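Side-chain contacts in immunoglobulin-like protein (Pseudomonas aeruginosa, PDB 3N6Y), which is of unknown function but has an immunoglobulin-like, mostly beta fold of the E-set clan and probably carries a secretion signal in its natural precursor: residues Gly60-Glu63 and Gly64-Pro67; Glu106-Glu109 and Pro110-Val114. All coordinates share one frame; numbering follows the deposited sequence. Where two conformers were deposited one is given.

Contact 1 of 2, residues Gly60-Glu63 and Gly64-Pro67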
loop_
_atom_site.group_PDB
_atom_site.type_symbol
_atom_site.label_atom_id
_atom_site.label_comp_id
_atom_site.label_asym_id
_atom_site.label_seq_id
_atom_site.Cartn_x
_atom_site.Cartn_y
_atom_site.Cartn_z
ATOM N N GLY A 60 -13.171 5.145 -12.836
ATOM C CA GLY A 60 -14.137 4.044 -13.001
ATOM C C GLY A 60 -14.675 3.394 -11.736
ATOM O O GLY A 60 -15.455 2.428 -11.805
ATOM N N LYS A 61 -14.306 3.940 -10.573
ATOM C CA LYS A 61 -14.715 3.349 -9.302
ATOM C C LYS A 61 -16.245 3.451 -9.109
ATOM O O LYS A 61 -16.825 4.542 -9.234
ATOM C CB LYS A 61 -14.017 4.038 -8.125
ATOM C CG LYS A 61 -12.504 3.811 -8.070
ATOM C CD LYS A 61 -11.922 4.321 -6.726
ATOM C CE LYS A 61 -11.880 5.819 -6.637
ATOM N NZ LYS A 61 -11.424 6.184 -5.250
ATOM N N GLN A 62 -16.888 2.320 -8.820
ATOM C CA GLN A 62 -18.326 2.273 -8.648
ATOM C C GLN A 62 -18.677 1.432 -7.435
ATOM O O GLN A 62 -17.834 0.712 -6.920
ATOM C CB GLN A 62 -19.002 1.732 -9.925
ATOM C CG GLN A 62 -18.854 2.754 -11.051
ATOM C CD GLN A 62 -19.147 2.227 -12.440
ATOM O OE1 GLN A 62 -18.663 1.144 -12.834
ATOM N NE2 GLN A 62 -19.883 3.036 -13.229
ATOM N N GLU A 63 -19.912 1.579 -6.943
ATOM C CA GLU A 63 -20.304 0.898 -5.703
ATOM C C GLU A 63 -20.319 -0.614 -5.809
ATOM O O GLU A 63 -20.016 -1.305 -4.837
ATOM C CB GLU A 63 -21.682 1.367 -5.242
ATOM C CG GLU A 63 -21.767 2.789 -4.824
ATOM C CD GLU A 63 -20.941 3.116 -3.574
ATOM O OE1 GLU A 63 -20.553 2.205 -2.805
ATOM O OE2 GLU A 63 -20.700 4.309 -3.362
ATOM N N GLY A 64 -20.690 -1.143 -6.963
ATOM C CA GLY A 64 -20.838 -2.596 -7.101
ATOM C C GLY A 64 -19.580 -3.310 -7.549
ATOM O O GLY A 64 -19.612 -4.497 -7.896
ATOM N N ASP A 65 -18.465 -2.589 -7.553
ATOM C CA ASP A 65 -17.214 -3.106 -8.091
ATOM C C ASP A 65 -16.547 -4.038 -7.090
ATOM O O ASP A 65 -16.742 -3.942 -5.856
ATOM C CB ASP A 65 -16.228 -1.986 -8.438
ATOM C CG ASP A 65 -16.648 -1.166 -9.651
ATOM O OD1 ASP A 65 -17.591 -1.577 -10.363
ATOM O OD2 ASP A 65 -16.006 -0.128 -9.892
ATOM N N THR A 66 -15.809 -4.983 -7.636
ATOM C CA THR A 66 -14.905 -5.825 -6.850
ATOM C C THR A 66 -13.949 -4.896 -6.071
ATOM O O THR A 66 -13.352 -3.989 -6.639
ATOM C CB THR A 66 -14.115 -6.757 -7.765
ATOM O OG1 THR A 66 -15.022 -7.601 -8.503
ATOM C CG2 THR A 66 -13.083 -7.654 -7.013
ATOM N N PRO A 67 -13.837 -5.114 -4.760
ATOM C CA PRO A 67 -12.931 -4.330 -3.939
ATOM C C PRO A 67 -11.469 -4.561 -4.288
ATOM O O PRO A 67 -11.122 -5.431 -5.135
ATOM C CB PRO A 67 -13.250 -4.843 -2.539
ATOM C CG PRO A 67 -13.438 -6.267 -2.787
ATOM C CD PRO A 67 -14.301 -6.294 -4.027
HETATM O O HOH W 1 -18.859 -3.753 -4.587
#

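Contact 2 of 2, residues Glu106-Glu109 and Pro110-Val114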
loop_
_atom_site.group_PDB
_atom_site.type_symbol
_atom_site.label_atom_id
_atom_site.label_comp_id
_atom_site.label_asym_id
_atom_site.label_seq_id
_atom_site.Cartn_x
_atom_site.Cartn_y
_atom_site.Cartn_z
ATOM N N GLU A 106 3.067 1.103 8.063
ATOM C CA GLU A 106 3.811 1.856 9.067
ATOM C C GLU A 106 4.417 0.927 10.132
ATOM O O GLU A 106 3.755 0.004 10.640
ATOM C CB GLU A 106 2.945 2.964 9.708
ATOM C CG GLU A 106 3.771 3.998 10.476
ATOM C CD GLU A 106 3.009 5.258 10.885
ATOM O OE1 GLU A 106 2.101 5.703 10.144
ATOM O OE2 GLU A 106 3.348 5.847 11.946
ATOM N N PHE A 107 5.672 1.191 10.481
ATOM C CA PHE A 107 6.350 0.435 11.517
ATOM C C PHE A 107 5.873 1.022 12.861
ATOM O O PHE A 107 6.417 2.022 13.345
ATOM C CB PHE A 107 7.869 0.571 11.413
ATOM C CG PHE A 107 8.480 0.013 10.130
ATOM C CD1 PHE A 107 7.998 -1.154 9.547
ATOM C CD2 PHE A 107 9.564 0.630 9.546
ATOM C CE1 PHE A 107 8.553 -1.650 8.382
ATOM C CE2 PHE A 107 10.166 0.131 8.381
ATOM C CZ PHE A 107 9.646 -1.031 7.793
ATOM N N THR A 108 4.816 0.456 13.433
ATOM C CA THR A 108 4.240 0.958 14.657
ATOM C C THR A 108 4.788 0.280 15.923
ATOM O O THR A 108 4.780 0.888 17.011
ATOM C CB THR A 108 2.721 0.811 14.569
ATOM O OG1 THR A 108 2.273 1.397 13.334
ATOM C CG2 THR A 108 2.016 1.461 15.719
ATOM N N GLU A 109 5.230 -0.974 15.769
ATOM C CA GLU A 109 5.735 -1.779 16.869
ATOM C C GLU A 109 7.079 -2.377 16.475
ATOM O O GLU A 109 7.329 -2.596 15.302
ATOM C CB GLU A 109 4.763 -2.893 17.171
ATOM C CG GLU A 109 3.389 -2.403 17.634
ATOM C CD GLU A 109 2.498 -3.548 18.016
ATOM O OE1 GLU A 109 2.873 -4.265 18.963
ATOM O OE2 GLU A 109 1.457 -3.741 17.338
ATOM N N PRO A 110 7.951 -2.654 17.458
ATOM C CA PRO A 110 9.303 -3.061 17.062
ATOM C C PRO A 110 9.412 -4.278 16.129
ATOM O O PRO A 110 10.266 -4.269 15.238
ATOM C CB PRO A 110 9.982 -3.345 18.400
ATOM C CG PRO A 110 9.304 -2.440 19.354
ATOM C CD PRO A 110 7.858 -2.367 18.901
ATOM N N HIS A 111 8.553 -5.274 16.311
ATOM C CA HIS A 111 8.619 -6.500 15.512
ATOM C C HIS A 111 8.267 -6.254 14.034
ATOM O O HIS A 111 8.484 -7.133 13.184
ATOM C CB HIS A 111 7.699 -7.583 16.098
ATOM C CG HIS A 111 6.260 -7.194 16.145
ATOM N ND1 HIS A 111 5.679 -6.633 17.263
ATOM C CD2 HIS A 111 5.287 -7.301 15.212
ATOM C CE1 HIS A 111 4.395 -6.409 17.008
ATOM N NE2 HIS A 111 4.122 -6.828 15.778
ATOM N N GLU A 112 7.641 -5.120 13.740
ATOM C CA GLU A 112 7.290 -4.789 12.368
ATOM C C GLU A 112 8.471 -4.228 11.558
ATOM O O GLU A 112 8.462 -4.244 10.301
ATOM C CB GLU A 112 6.103 -3.817 12.343
ATOM C CG GLU A 112 4.854 -4.385 12.913
ATOM C CD GLU A 112 3.732 -3.404 12.975
ATOM O OE1 GLU A 112 3.987 -2.214 13.176
ATOM O OE2 GLU A 112 2.581 -3.854 12.854
ATOM N N VAL A 113 9.532 -3.772 12.271
ATOM C CA VAL A 113 10.720 -3.220 11.628
ATOM C C VAL A 113 11.601 -4.366 11.195
ATOM O O VAL A 113 12.457 -4.809 11.957
ATOM C CB VAL A 113 11.507 -2.275 12.598
ATOM C CG1 VAL A 113 12.770 -1.674 11.886
ATOM C CG2 VAL A 113 10.581 -1.181 13.212
ATOM N N VAL A 114 11.374 -4.847 9.969
ATOM C CA VAL A 114 12.108 -5.983 9.448
ATOM C C VAL A 114 12.833 -5.588 8.177
ATOM O O VAL A 114 12.222 -5.173 7.168
ATOM C CB VAL A 114 11.169 -7.168 9.153
ATOM C CG1 VAL A 114 11.966 -8.371 8.596
ATOM C CG2 VAL A 114 10.390 -7.544 10.401
HETATM O O HOH W 2 0.934 -3.316 14.842
#

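Contact 1 of 2, residues Gly60-Glu63 and Gly64-Pro67
Asp65 reaches back to the backbone of Gln62 around a type I beta turn that runs from Gln62 to Asp65. The turn lies in the loop between strands 51-59 and 68-74 of this immunoglobulin-like fold. Asp65 OD2 accepts from Gln62 N at 2.8 Å. The bond is bent, 135° at the hydrogen, and the donor sits well above the carboxylate plane. The backbone bond that closes the turn is weak, with Asp65 N 3.4 Å from Gln62 O. The carboxylate thus adds a shorter link between the same two residues. The first torsion of Asp65 places CG beside its own backbone N (chi1 -71°), which turns the carboxylate back over the start of the turn.

The side chain of Gln62 borders this carboxylate. Its CB lies 3.5 Å from Asp65 OD2, and its amide plane is turned 62° from the carboxylate plane. The amide itself bonds elsewhere: OE1 accepts from Ala4 N and NE2 donates to Ala2 O. This ties the turn to the N-terminal segment. Val6 and Leu94 touch the side chain of Asp65.

The neighbouring side chains lead away from the turn. Lys61 NZ forms a salt bridge with Asp101, and Glu63 OE1 forms one with Lys93. At the tip of the turn, Glu63 and Gly64 are exposed. A water bridges two carbonyls of the turn. It donates to Glu63 O at 2.7 Å and to Asp65 O at 2.5 Å.

Contact 2 of 2, residues Glu106-Glu109 and Pro110-Val114
Glu112 turns back on Thr108 and Glu109 and holds their two successive amides with one oxygen. Its CB points toward the preceding segment and lies 3.4 Å from Glu109 O. That carbonyl oxygen also accepts from Glu112 N. CG continues past the same oxygen. With CG beside the backbone N (chi1 -63°) and the chain extended beyond it, the carboxylate reaches the two amides. OE1 takes Thr108 N at 2.8 Å, nearly in line with its own C-O bond. It takes Glu109 N at 3.1 Å, and this donor stands 48° out of the carboxylate plane. The other oxygen, OE2, accepts from a water at 2.6 Å. The same water donates to Glu109 OE2, so it bridges two carboxylates that are probably both negative.

From Phe107 on, these residues belong to the loop between strands 101-106 and 116-124 of the immunoglobulin-like fold. Residues 110-112 make a short 3-10 turn, and Val113 is the centre of an inverse gamma turn. Next to the water bridge, Glu109 and His111 run side by side. Glu109 OE1 comes to the edge of the imidazole, 3.3 Å from His111 CE1, with the carboxylate plane 78° from the ring plane. The His111 side chain also touches Val77, Thr79 and Pro80.

The buried Phe107 packs against Val113. Val113 CA sits over one face of the phenyl ring as a CH-pi contact, 4.1 Å from the centroid of the Phe107 ring. Val113 CG2 meets Phe107 CB at 3.7 Å, and the two side chains cross at about a right angle.

How the contacts relate
From the N terminus, the chain runs through strand 51-59 and enters contact 1. Residues 60-67 close a short loop there and lead into strand 68-74. This joins the four-stranded antiparallel sheet to the six-stranded mixed sheet. Much later, strand 101-106, which pairs with strand 51-59, opens into contact 2. Residues 106-114 make another connection between the same two sheets, leading into strand 116-124. That strand pairs with 68-74. The two contacts follow in series and neither nest nor cross. They lie on opposite sides of the chain's centre and do not touch. The centres of contact 1 and contact 2 are about 32 Å apart.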